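Thioesterase superfamily protein (Shewanella loihica, PDB 2PRX) probably hydrolyses thioesters, as expected of a hotdog-fold thioesterase of the PaaI type that assembles from two subunits. Local coordinates at residues A[67-78]-A[93-101]; A[108-119]-A[128-136]. One frame throughout, in Å; residues are numbered along the deposited sequence.

Contact 1: A[67-78]-A[93-101]; sequences DCHGTGSASAAA and PRFVTAALN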
ATOM      1  N   ASP A  67      -3.091  -1.758   6.028  1.00 14.05           N
ATOM      2  CA  ASP A  67      -1.935  -2.408   6.628  1.00 10.06           C
ATOM      3  C   ASP A  67      -1.874  -2.194   8.131  1.00 14.69           C
ATOM      4  O   ASP A  67      -1.681  -3.121   8.910  1.00 13.64           O
ATOM      5  CB  ASP A  67      -0.673  -1.852   5.978  1.00  7.29           C
ATOM      6  CG  ASP A  67       0.639  -2.432   6.441  1.00 16.37           C
ATOM      7  OD1 ASP A  67       0.655  -3.300   7.328  1.00 41.05           O
ATOM      8  OD2 ASP A  67       1.674  -2.001   5.871  1.00 22.03           O
ATOM      9  N   CYS A  68      -2.009  -0.931   8.556  1.00 11.99           N
ATOM     10  CA  CYS A  68      -1.820  -0.740  10.006  1.00 12.87           C
ATOM     11  C   CYS A  68      -3.096  -1.160  10.713  1.00 13.27           C
ATOM     12  O   CYS A  68      -3.059  -1.619  11.859  1.00 11.59           O
ATOM     13  CB  CYS A  68      -1.389   0.693  10.307  1.00 14.20           C
ATOM     14  SG  CYS A  68       0.249   1.155   9.670  1.00 15.38           S
ATOM     15  N   HIS A  69      -4.257  -1.025  10.071  1.00 11.94           N
ATOM     16  CA  HIS A  69      -5.455  -1.500  10.792  1.00 13.37           C
ATOM     17  C   HIS A  69      -5.422  -3.015  10.901  1.00 17.63           C
ATOM     18  O   HIS A  69      -5.838  -3.591  11.908  1.00 13.13           O
ATOM     19  CB  HIS A  69      -6.714  -1.010  10.087  1.00 15.11           C
ATOM     20  CG  HIS A  69      -7.992  -1.525  10.693  1.00 11.13           C
ATOM     21  ND1 HIS A  69      -8.397  -1.177  11.970  1.00 11.98           N
ATOM     22  CD2 HIS A  69      -8.939  -2.342  10.204  1.00  5.66           C
ATOM     23  CE1 HIS A  69      -9.552  -1.779  12.217  1.00  7.76           C
ATOM     24  NE2 HIS A  69      -9.915  -2.493  11.169  1.00  7.78           N
ATOM     25  N   GLY A  70      -4.923  -3.671   9.857  1.00 11.24           N
ATOM     26  CA  GLY A  70      -4.898  -5.119   9.733  1.00  7.83           C
ATOM     27  C   GLY A  70      -3.928  -5.765  10.701  1.00 11.83           C
ATOM     28  O   GLY A  70      -4.121  -6.853  11.251  1.00 10.66           O
ATOM     29  N   THR A  71      -2.820  -5.049  10.905  1.00 13.54           N
ATOM     30  CA  THR A  71      -1.799  -5.478  11.846  0.50  9.13           C
ATOM     31  C   THR A  71      -2.318  -5.196  13.254  1.00  8.03           C
ATOM     32  O   THR A  71      -2.172  -6.039  14.128  1.00 30.06           O
ATOM     33  CB  THR A  71      -0.455  -4.778  11.618  0.50 14.89           C
ATOM     34  OG1 THR A  71       0.147  -5.266  10.412  0.50 18.04           O
ATOM     35  CG2 THR A  71       0.508  -5.104  12.751  0.50 24.21           C
ATOM     36  N   GLY A  72      -2.906  -4.006  13.401  1.00  5.19           N
ATOM     37  CA  GLY A  72      -3.517  -3.670  14.690  1.00 12.31           C
ATOM     38  C   GLY A  72      -4.513  -4.773  15.042  1.00 19.31           C
ATOM     39  O   GLY A  72      -4.455  -5.391  16.109  1.00 21.00           O
ATOM     40  N   SER A  73      -5.423  -5.027  14.107  1.00 19.07           N
ATOM     41  CA  SER A  73      -6.397  -6.093  14.258  1.00 21.61           C
ATOM     42  C   SER A  73      -5.736  -7.423  14.612  1.00 23.49           C
ATOM     43  O   SER A  73      -6.250  -8.149  15.463  1.00 15.00           O
ATOM     44  CB  SER A  73      -7.210  -6.306  12.978  1.00 14.96           C
ATOM     45  OG  SER A  73      -7.836  -5.121  12.544  1.00 24.02           O
ATOM     46  N   ALA A  74      -4.621  -7.733  13.949  1.00 16.71           N
ATOM     47  CA  ALA A  74      -3.917  -8.984  14.199  1.00  8.41           C
ATOM     48  C   ALA A  74      -3.451  -9.095  15.638  1.00  7.75           C
ATOM     49  O   ALA A  74      -3.728 -10.081  16.330  1.00 14.13           O
ATOM     50  CB  ALA A  74      -2.733  -9.082  13.220  1.00 11.85           C
ATOM     51  N   SER A  75      -2.734  -8.093  16.128  1.00  9.76           N
ATOM     52  CA  SER A  75      -2.175  -8.149  17.475  0.50  4.98           C
ATOM     53  C   SER A  75      -3.286  -8.304  18.512  1.00  8.25           C
ATOM     54  O   SER A  75      -3.152  -9.083  19.447  1.00 15.38           O
ATOM     55  CB  SER A  75      -1.349  -6.905  17.783  0.50  7.91           C
ATOM     56  OG  SER A  75      -0.004  -7.077  17.360  0.50 23.45           O
ATOM     57  N   ALA A  76      -4.361  -7.536  18.326  1.00 10.88           N
ATOM     58  CA  ALA A  76      -5.443  -7.698  19.319  1.00 14.14           C
ATOM     59  C   ALA A  76      -5.977  -9.120  19.318  1.00 21.91           C
ATOM     60  O   ALA A  76      -6.078  -9.765  20.366  1.00 24.90           O
ATOM     61  CB  ALA A  76      -6.545  -6.676  19.062  1.00 15.98           C
ATOM     62  N   ALA A  77      -6.311  -9.648  18.145  1.00 24.34           N
ATOM     63  CA  ALA A  77      -6.838 -10.992  17.984  1.00 14.87           C
ATOM     64  C   ALA A  77      -5.957 -12.085  18.570  1.00 25.55           C
ATOM     65  O   ALA A  77      -6.481 -12.985  19.248  1.00 12.42           O
ATOM     66  CB  ALA A  77      -7.074 -11.285  16.504  1.00 18.93           C
ATOM     67  N   ALA A  78      -4.651 -12.018  18.306  1.00 22.36           N
ATOM     68  CA  ALA A  78      -3.760 -13.005  18.904  1.00 17.63           C
ATOM     69  C   ALA A  78      -3.823 -12.901  20.430  1.00 10.67           C
ATOM     70  O   ALA A  78      -3.886 -13.934  21.089  1.00 22.95           O
ATOM     71  CB  ALA A  78      -2.336 -12.876  18.408  1.00 15.65           C
ATOM     72  N   PRO A  93       1.562  -8.242  21.790  1.00 16.74           N
ATOM     73  CA  PRO A  93       2.398  -8.896  20.771  1.00  9.91           C
ATOM     74  C   PRO A  93       2.481  -8.045  19.510  1.00 11.25           C
ATOM     75  O   PRO A  93       1.411  -7.588  19.100  1.00 15.46           O
ATOM     76  CB  PRO A  93       1.645 -10.179  20.455  1.00  9.73           C
ATOM     77  CG  PRO A  93       0.283 -10.045  21.046  1.00  9.48           C
ATOM     78  CD  PRO A  93       0.158  -8.656  21.594  1.00 10.04           C
ATOM     79  N   ARG A  94       3.679  -7.896  18.974  1.00 16.69           N
ATOM     80  CA  ARG A  94       3.974  -7.226  17.726  1.00 15.55           C
ATOM     81  C   ARG A  94       3.770  -8.182  16.545  1.00  8.35           C
ATOM     82  O   ARG A  94       4.243  -9.310  16.551  1.00  8.41           O
ATOM     83  CB  ARG A  94       5.400  -6.682  17.679  1.00 18.72           C
ATOM     84  CG  ARG A  94       6.015  -6.189  18.963  1.00 19.22           C
ATOM     85  CD  ARG A  94       7.520  -6.324  18.985  1.00 20.25           C
ATOM     86  NE  ARG A  94       8.183  -5.033  19.177  1.00 33.84           N
ATOM     87  CZ  ARG A  94       9.487  -4.798  19.162  1.00 33.91           C
ATOM     88  NH1 ARG A  94      10.358  -5.775  18.953  1.00 42.70           N
ATOM     89  NH2 ARG A  94       9.929  -3.559  19.354  1.00 19.00           N
ATOM     90  N   PHE A  95       3.022  -7.712  15.568  1.00 10.52           N
ATOM     91  CA  PHE A  95       2.767  -8.427  14.324  1.00  8.52           C
ATOM     92  C   PHE A  95       3.276  -7.586  13.143  1.00 15.66           C
ATOM     93  O   PHE A  95       3.296  -6.363  13.249  1.00 14.16           O
ATOM     94  CB  PHE A  95       1.277  -8.714  14.188  1.00 20.86           C
ATOM     95  CG  PHE A  95       0.858 -10.096  14.667  1.00 13.66           C
ATOM     96  CD1 PHE A  95       0.934 -10.456  16.001  1.00 16.90           C
ATOM     97  CD2 PHE A  95       0.382 -11.029  13.759  1.00 13.30           C
ATOM     98  CE1 PHE A  95       0.567 -11.723  16.406  1.00 10.23           C
ATOM     99  CE2 PHE A  95       0.025 -12.305  14.150  1.00 17.99           C
ATOM    100  CZ  PHE A  95       0.116 -12.653  15.485  1.00 13.53           C
ATOM    101  N   VAL A  96       3.646  -8.254  12.076  1.00 17.94           N
ATOM    102  CA  VAL A  96       4.042  -7.689  10.797  1.00 19.26           C
ATOM    103  C   VAL A  96       3.269  -8.265   9.618  1.00 22.62           C
ATOM    104  O   VAL A  96       2.783  -9.396   9.630  1.00 10.89           O
ATOM    105  CB  VAL A  96       5.534  -7.973  10.513  1.00 18.70           C
ATOM    106  CG1 VAL A  96       6.411  -7.154  11.441  1.00 34.89           C
ATOM    107  CG2 VAL A  96       5.782  -9.468  10.663  1.00 12.84           C
ATOM    108  N   THR A  97       3.182  -7.465   8.544  1.00 17.51           N
ATOM    109  CA  THR A  97       2.460  -7.940   7.369  1.00 14.53           C
ATOM    110  C   THR A  97       3.352  -8.891   6.586  1.00 12.51           C
ATOM    111  O   THR A  97       4.506  -8.549   6.343  1.00 12.01           O
ATOM    112  CB  THR A  97       2.027  -6.781   6.451  1.00 10.38           C
ATOM    113  OG1 THR A  97       1.077  -5.935   7.110  1.00 17.86           O
ATOM    114  CG2 THR A  97       1.356  -7.335   5.201  1.00  8.88           C
ATOM    115  N   ALA A  98       2.867 -10.057   6.191  1.00 14.63           N
ATOM    116  CA  ALA A  98       3.657 -10.967   5.359  1.00 12.11           C
ATOM    117  C   ALA A  98       3.179 -10.894   3.921  1.00 15.95           C
ATOM    118  O   ALA A  98       3.907 -10.943   2.924  1.00 12.78           O
ATOM    119  CB  ALA A  98       3.592 -12.385   5.919  1.00  9.83           C
ATOM    120  N   ALA A  99       1.869 -10.749   3.794  1.00 13.61           N
ATOM    121  CA  ALA A  99       1.232 -10.519   2.509  1.00 15.73           C
ATOM    122  C   ALA A  99       0.012  -9.632   2.723  1.00 15.21           C
ATOM    123  O   ALA A  99      -0.742  -9.714   3.698  1.00  9.23           O
ATOM    124  CB  ALA A  99       0.955 -11.869   1.893  1.00  6.67           C
ATOM    125  N   LEU A 100      -0.185  -8.711   1.795  1.00 12.92           N
ATOM    126  CA  LEU A 100      -1.335  -7.826   1.768  1.00 12.85           C
ATOM    127  C   LEU A 100      -1.747  -7.686   0.290  1.00 11.58           C
ATOM    128  O   LEU A 100      -0.939  -7.161  -0.482  1.00 16.91           O
ATOM    129  CB  LEU A 100      -1.113  -6.449   2.355  1.00 14.81           C
ATOM    130  CG  LEU A 100      -2.310  -5.508   2.503  1.00 16.46           C
ATOM    131  CD1 LEU A 100      -3.449  -6.122   3.312  1.00 13.41           C
ATOM    132  CD2 LEU A 100      -1.863  -4.209   3.167  1.00 16.16           C
ATOM    133  N   ASN A 101      -2.915  -8.177  -0.030  1.00  5.40           N
ATOM    134  CA  ASN A 101      -3.595  -8.160  -1.303  1.00  9.37           C
ATOM    135  C   ASN A 101      -4.794  -7.238  -1.223  1.00 15.41           C
ATOM    136  O   ASN A 101      -5.652  -7.259  -0.340  1.00  7.70           O
ATOM    137  CB  ASN A 101      -3.962  -9.580  -1.731  1.00  8.95           C
ATOM    138  CG  ASN A 101      -2.707 -10.437  -1.622  1.00 15.01           C
ATOM    139  OD1 ASN A 101      -1.630  -9.957  -1.975  1.00 19.71           O
ATOM    140  ND2 ASN A 101      -2.861 -11.658  -1.138  1.00 25.76           N
TER
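The Phe95 ring rests at a slant on helix 67-78, spanning one helical turn: Ala74 CB meets CD2 at 3.7 Å, and Ala78 CB lies 3.7 Å from CE1 near the far end of the ring. Ser75 OG comes in obliquely beside it, 3.8 Å from Phe95 CD1. Ala148 and Val128 of the sheet also pack on this phenyl group. Within the helix, Ser73 OG sits over the centre of one face of the His69 imidazole, 3.6 Å above the plane, and bonds to His69 O. One turn before Ser75, Thr71 lays CG2 3.1 Å from Phe95 O; both residues have a second conformer, which makes these approaches less sure. Farther along the strand, Thr97 OG1 donates to Asp67 OD1 at 2.7 Å, although the placing of this hydroxyl is somewhat uncertain. With CG anti to the backbone N (chi1 -178°), the carboxylate swings toward the strand, while Asp67 CB touches Leu100 CD2 at 3.9 Å. Asp67 packs on Gly59 of the second subunit, and residues 99-101 pair with a strand of that chain. The contact therefore passes from a largely apolar seam at Phe95, through Thr71, to a buried carboxylate with a hydroxyl partner beside the dimer interface, where related hotdog thioesterases have their active sites.

Contact 2: A[108-119]-A[128-136]; sequences TPMGVELELVGE and VVVEIALSA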
ATOM      1  N   THR A 108     -12.063   6.693  -4.133  1.00 15.63           N
ATOM      2  CA  THR A 108     -12.296   7.118  -2.743  1.00 11.91           C
ATOM      3  C   THR A 108     -12.365   8.630  -2.652  1.00 18.09           C
ATOM      4  O   THR A 108     -11.347   9.309  -2.774  1.00 14.46           O
ATOM      5  CB  THR A 108     -11.205   6.598  -1.801  1.00  8.95           C
ATOM      6  OG1 THR A 108     -11.073   5.180  -1.998  1.00 15.37           O
ATOM      7  CG2 THR A 108     -11.615   6.768  -0.342  1.00 27.29           C
ATOM      8  N   PRO A 109     -13.563   9.179  -2.474  1.00 18.30           N
ATOM      9  CA  PRO A 109     -13.726  10.634  -2.407  1.00 13.85           C
ATOM     10  C   PRO A 109     -12.909  11.291  -1.309  1.00 19.26           C
ATOM     11  O   PRO A 109     -12.693  10.787  -0.207  1.00 15.16           O
ATOM     12  CB  PRO A 109     -15.215  10.818  -2.101  1.00 19.88           C
ATOM     13  CG  PRO A 109     -15.833   9.577  -2.650  1.00 21.07           C
ATOM     14  CD  PRO A 109     -14.849   8.475  -2.362  1.00 21.75           C
HETATM   15  N   MSE A 110     -12.426  12.487  -1.659  1.00 19.33           N
HETATM   16  CA  MSE A 110     -11.691  13.318  -0.730  1.00 19.84           C
HETATM   17  C   MSE A 110     -12.690  14.065   0.165  1.00 19.56           C
HETATM   18  O   MSE A 110     -13.812  14.289  -0.282  1.00 19.68           O
HETATM   19  CB  MSE A 110     -10.787  14.324  -1.430  1.00 21.72           C
HETATM   20  CG  MSE A 110     -10.074  15.319  -0.529  1.00 22.43           C
HETATM   21 SE   MSE A 110      -8.974  14.468   0.823  0.75 23.81          SE
HETATM   22  CE  MSE A 110      -7.737  13.894  -0.540  1.00  3.67           C
ATOM     23  N   GLY A 111     -12.229  14.409   1.347  1.00 27.63           N
ATOM     24  CA  GLY A 111     -12.859  15.257   2.322  1.00 27.07           C
ATOM     25  C   GLY A 111     -13.938  14.568   3.129  1.00 12.39           C
ATOM     26  O   GLY A 111     -14.815  15.227   3.678  1.00 16.80           O
ATOM     27  N   VAL A 112     -13.890  13.249   3.170  1.00 15.24           N
ATOM     28  CA  VAL A 112     -14.846  12.490   3.982  1.00 15.12           C
ATOM     29  C   VAL A 112     -14.108  11.487   4.856  1.00 16.96           C
ATOM     30  O   VAL A 112     -13.116  10.882   4.467  1.00 26.34           O
ATOM     31  CB  VAL A 112     -15.890  11.786   3.094  1.00 10.90           C
ATOM     32  CG1 VAL A 112     -16.704  10.796   3.902  1.00 16.30           C
ATOM     33  CG2 VAL A 112     -16.775  12.844   2.427  1.00 10.08           C
ATOM     34  N   GLU A 113     -14.602  11.307   6.066  1.00 12.96           N
ATOM     35  CA  GLU A 113     -14.079  10.357   7.048  1.00 11.14           C
ATOM     36  C   GLU A 113     -14.071   8.943   6.522  1.00  8.34           C
ATOM     37  O   GLU A 113     -15.089   8.424   6.036  1.00 18.81           O
ATOM     38  CB  GLU A 113     -14.971  10.494   8.295  1.00 13.74           C
ATOM     39  CG  GLU A 113     -14.570   9.673   9.494  1.00 14.80           C
ATOM     40  CD  GLU A 113     -15.688   9.568  10.537  1.00 13.61           C
ATOM     41  OE1 GLU A 113     -16.567   8.696  10.382  1.00 15.37           O
ATOM     42  OE2 GLU A 113     -15.690  10.354  11.503  1.00 26.06           O
ATOM     43  N   LEU A 114     -12.943   8.232   6.562  1.00  9.54           N
ATOM     44  CA  LEU A 114     -12.898   6.886   6.021  1.00 11.99           C
ATOM     45  C   LEU A 114     -13.102   5.851   7.129  1.00  9.70           C
ATOM     46  O   LEU A 114     -12.493   5.982   8.179  1.00 25.05           O
ATOM     47  CB  LEU A 114     -11.560   6.616   5.329  1.00  6.89           C
ATOM     48  CG  LEU A 114     -11.071   7.699   4.353  1.00 14.29           C
ATOM     49  CD1 LEU A 114      -9.606   7.530   4.005  1.00 23.03           C
ATOM     50  CD2 LEU A 114     -11.920   7.700   3.083  1.00  8.72           C
ATOM     51  N   GLU A 115     -13.936   4.846   6.877  1.00 11.45           N
ATOM     52  CA  GLU A 115     -14.111   3.808   7.901  1.00 20.39           C
ATOM     53  C   GLU A 115     -13.426   2.514   7.488  1.00 16.26           C
ATOM     54  O   GLU A 115     -13.533   2.007   6.373  1.00 13.28           O
ATOM     55  CB  GLU A 115     -15.597   3.616   8.218  1.00 24.16           C
ATOM     56  CG  GLU A 115     -15.925   2.575   9.267  1.00 22.72           C
ATOM     57  CD  GLU A 115     -17.372   2.535   9.717  1.00 20.87           C
ATOM     58  OE1 GLU A 115     -17.777   3.389  10.544  1.00 27.07           O
ATOM     59  OE2 GLU A 115     -18.147   1.644   9.278  1.00 14.66           O
ATOM     60  N   LEU A 116     -12.672   1.937   8.405  1.00  5.95           N
ATOM     61  CA  LEU A 116     -11.991   0.678   8.255  1.00 10.78           C
ATOM     62  C   LEU A 116     -12.481  -0.365   9.261  1.00 11.96           C
ATOM     63  O   LEU A 116     -12.347  -0.115  10.459  1.00 19.53           O
ATOM     64  CB  LEU A 116     -10.481   0.850   8.478  1.00  9.06           C
ATOM     65  CG  LEU A 116      -9.723   1.477   7.302  1.00 14.14           C
ATOM     66  CD1 LEU A 116      -9.733   2.986   7.461  1.00  8.68           C
ATOM     67  CD2 LEU A 116      -8.313   0.923   7.208  1.00 11.86           C
ATOM     68  N   VAL A 117     -13.012  -1.454   8.747  1.00  9.67           N
ATOM     69  CA  VAL A 117     -13.521  -2.573   9.527  1.00 20.96           C
ATOM     70  C   VAL A 117     -12.778  -3.857   9.177  1.00 19.20           C
ATOM     71  O   VAL A 117     -12.637  -4.212   8.011  1.00 11.52           O
ATOM     72  CB  VAL A 117     -15.030  -2.809   9.317  1.00 15.80           C
ATOM     73  CG1 VAL A 117     -15.532  -3.912  10.240  1.00 31.14           C
ATOM     74  CG2 VAL A 117     -15.841  -1.542   9.541  1.00  9.30           C
ATOM     75  N   GLY A 118     -12.326  -4.599  10.185  1.00 10.84           N
ATOM     76  CA  GLY A 118     -11.613  -5.824   9.996  1.00 12.56           C
ATOM     77  C   GLY A 118     -12.404  -7.064  10.397  1.00 13.93           C
ATOM     78  O   GLY A 118     -13.082  -7.069  11.437  1.00 15.61           O
ATOM     79  N   GLU A 119     -12.307  -8.074   9.549  1.00 12.38           N
ATOM     80  CA  GLU A 119     -12.815  -9.418   9.796  1.00 12.83           C
ATOM     81  C   GLU A 119     -11.668 -10.348  10.159  1.00 10.16           C
ATOM     82  O   GLU A 119     -10.678 -10.480   9.452  1.00 11.45           O
ATOM     83  CB  GLU A 119     -13.587  -9.925   8.587  1.00 21.09           C
ATOM     84  CG  GLU A 119     -14.331 -11.221   8.674  1.00 23.53           C
ATOM     85  CD  GLU A 119     -14.671 -11.723  10.060  1.00 31.61           C
ATOM     86  OE1 GLU A 119     -14.820 -10.876  10.983  1.00 30.79           O
ATOM     87  OE2 GLU A 119     -14.770 -12.958  10.228  1.00 38.11           O
ATOM     88  N   VAL A 128      -2.240 -14.352  12.166  1.00 10.17           N
ATOM     89  CA  VAL A 128      -3.624 -13.975  11.924  1.00  5.69           C
ATOM     90  C   VAL A 128      -3.829 -13.695  10.425  1.00 12.80           C
ATOM     91  O   VAL A 128      -2.942 -13.111   9.796  1.00 16.95           O
ATOM     92  CB  VAL A 128      -4.070 -12.726  12.698  1.00 12.92           C
ATOM     93  CG1 VAL A 128      -5.583 -12.687  12.902  1.00 15.11           C
ATOM     94  CG2 VAL A 128      -3.361 -12.668  14.043  1.00 22.08           C
ATOM     95  N   VAL A 129      -4.971 -14.135   9.933  1.00  9.38           N
ATOM     96  CA  VAL A 129      -5.467 -13.799   8.597  1.00 10.67           C
ATOM     97  C   VAL A 129      -6.633 -12.835   8.747  1.00 18.77           C
ATOM     98  O   VAL A 129      -7.584 -13.026   9.522  1.00  9.34           O
ATOM     99  CB  VAL A 129      -5.846 -15.043   7.785  1.00 16.88           C
ATOM    100  CG1 VAL A 129      -6.606 -14.658   6.526  1.00 11.79           C
ATOM    101  CG2 VAL A 129      -4.597 -15.822   7.382  1.00 17.96           C
ATOM    102  N   VAL A 130      -6.579 -11.718   8.025  1.00 11.37           N
ATOM    103  CA  VAL A 130      -7.562 -10.682   8.305  1.00  7.94           C
ATOM    104  C   VAL A 130      -8.163 -10.122   7.019  1.00 13.35           C
ATOM    105  O   VAL A 130      -7.400  -9.927   6.073  1.00 18.30           O
ATOM    106  CB  VAL A 130      -7.003  -9.477   9.084  1.00  4.55           C
ATOM    107  CG1 VAL A 130      -8.186  -8.691   9.639  1.00 11.92           C
ATOM    108  CG2 VAL A 130      -6.025  -9.845  10.183  1.00  4.37           C
ATOM    109  N   GLU A 131      -9.458  -9.855   7.035  1.00 14.62           N
ATOM    110  CA  GLU A 131     -10.092  -9.176   5.899  1.00 15.14           C
ATOM    111  C   GLU A 131     -10.550  -7.786   6.316  1.00 16.66           C
ATOM    112  O   GLU A 131     -11.235  -7.602   7.323  1.00 10.70           O
ATOM    113  CB  GLU A 131     -11.234 -10.019   5.363  1.00 18.09           C
ATOM    114  CG  GLU A 131     -12.186  -9.320   4.417  1.00 17.99           C
ATOM    115  CD  GLU A 131     -13.293 -10.227   3.924  1.00 19.34           C
ATOM    116  OE1 GLU A 131     -12.967 -11.281   3.327  1.00 24.16           O
ATOM    117  OE2 GLU A 131     -14.487  -9.922   4.120  1.00 28.89           O
ATOM    118  N   ILE A 132     -10.162  -6.775   5.560  1.00  9.39           N
ATOM    119  CA  ILE A 132     -10.346  -5.374   5.885  1.00 11.74           C
ATOM    120  C   ILE A 132     -11.124  -4.736   4.726  1.00 18.22           C
ATOM    121  O   ILE A 132     -10.924  -5.109   3.574  1.00 17.69           O
ATOM    122  CB  ILE A 132      -9.027  -4.614   6.080  1.00 15.15           C
ATOM    123  CG1 ILE A 132      -8.081  -5.218   7.134  1.00 15.63           C
ATOM    124  CG2 ILE A 132      -9.252  -3.125   6.362  1.00  9.12           C
ATOM    125  CD1 ILE A 132      -7.077  -6.176   6.507  1.00  6.02           C
ATOM    126  N   ALA A 133     -12.012  -3.827   5.077  1.00 14.48           N
ATOM    127  CA  ALA A 133     -12.872  -3.122   4.141  1.00  7.67           C
ATOM    128  C   ALA A 133     -12.753  -1.641   4.434  1.00 13.58           C
ATOM    129  O   ALA A 133     -13.130  -1.189   5.521  1.00  4.45           O
ATOM    130  CB  ALA A 133     -14.318  -3.569   4.251  1.00 30.02           C
ATOM    131  N   LEU A 134     -12.259  -0.868   3.477  1.00  8.45           N
ATOM    132  CA  LEU A 134     -12.315   0.577   3.652  1.00  9.89           C
ATOM    133  C   LEU A 134     -13.476   1.165   2.851  1.00 14.05           C
ATOM    134  O   LEU A 134     -13.578   0.827   1.672  1.00 14.65           O
ATOM    135  CB  LEU A 134     -11.019   1.255   3.230  1.00 13.48           C
ATOM    136  CG  LEU A 134     -10.944   2.772   3.416  1.00  9.65           C
ATOM    137  CD1 LEU A 134      -9.557   3.175   3.886  1.00 21.68           C
ATOM    138  CD2 LEU A 134     -11.293   3.530   2.142  1.00 12.34           C
ATOM    139  N   SER A 135     -14.247   2.013   3.510  1.00 13.41           N
ATOM    140  CA  SER A 135     -15.400   2.735   3.045  1.00  5.10           C
ATOM    141  C   SER A 135     -15.280   4.251   3.221  1.00  4.06           C
ATOM    142  O   SER A 135     -14.490   4.743   4.025  1.00 10.34           O
ATOM    143  CB  SER A 135     -16.640   2.234   3.789  1.00  9.86           C
ATOM    144  OG  SER A 135     -16.711   0.815   3.844  1.00 17.35           O
ATOM    145  N   ALA A 136     -16.075   4.943   2.463  1.00  5.69           N
ATOM    146  CA  ALA A 136     -16.525   6.281   2.230  1.00  5.57           C
ATOM    147  C   ALA A 136     -17.753   6.172   1.305  1.00  6.92           C
ATOM    148  O   ALA A 136     -18.503   7.095   1.054  1.00 15.50           O
ATOM    149  CB  ALA A 136     -15.444   7.175   1.653  1.00 15.02           C
TER
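Leu134 and Leu116 interlock on the helix-facing side of the antiparallel hairpin, with Leu134 CD1 pressed 3.6 Å from Leu116 CD1. The same methyl also fits against Leu114 CB at 4.2 Å, so it fills the dip between two side chains of the opposite strand. Leu134 holds CG opposite its backbone N (chi1 -178°), which carries the other branch, CD2, to Thr108 CG2 at 4.1 Å, the two side chains crossing at about a right angle. An alanine here would remove both branches and would probably open a gap between Leu116 and Thr108. Next along, Leu116 CD2 reaches Ile132 CG2 at 4.2 Å, and Val130 CG1 presses on Glu119 O at 3.1 Å, beside Gly118, which has no side chain. At the open end, the small knob of Ala136 CB sits 3.8 Å from Leu114 CD2, with Pro109 CD and Val112 CG1 around it. Six backbone hydrogen bonds, two at each of the pairs Glu115-Ser135, Val117-Ala133 and Glu119-Glu131, fix this register. On the other face lie those six side chains; Glu115 OE1 is hydrogen-bonded to His43 NE2. The hairpin is thus two-sided: leucine and isoleucine branches line the surface turned to the central helix, whereas carboxylates, a valine and small groups occupy the partly exposed one.

In the fold
Both contacts build the hotdog fold, in which one antiparallel sheet wraps helix 59-78. Contact 1 joins that helix to strand 95-104, outermost on its side within this chain, where the sheet continues into the second subunit; contact 2 joins two inner strands. Contact 2 is more central, about 6 Å between contact and chain centres against about 9 Å, with one buried and one partly exposed face. It relies on repeated backbone bonds plus aliphatic packing; contact 1 has no backbone-to-backbone bonds and sets helix side chains against side chains and carbonyls of the strand. They meet over the helix: Phe95 CE2 lies 3.4 Å from Val128 CG2, and His69 NE2 3.3 Å from Gly118 N.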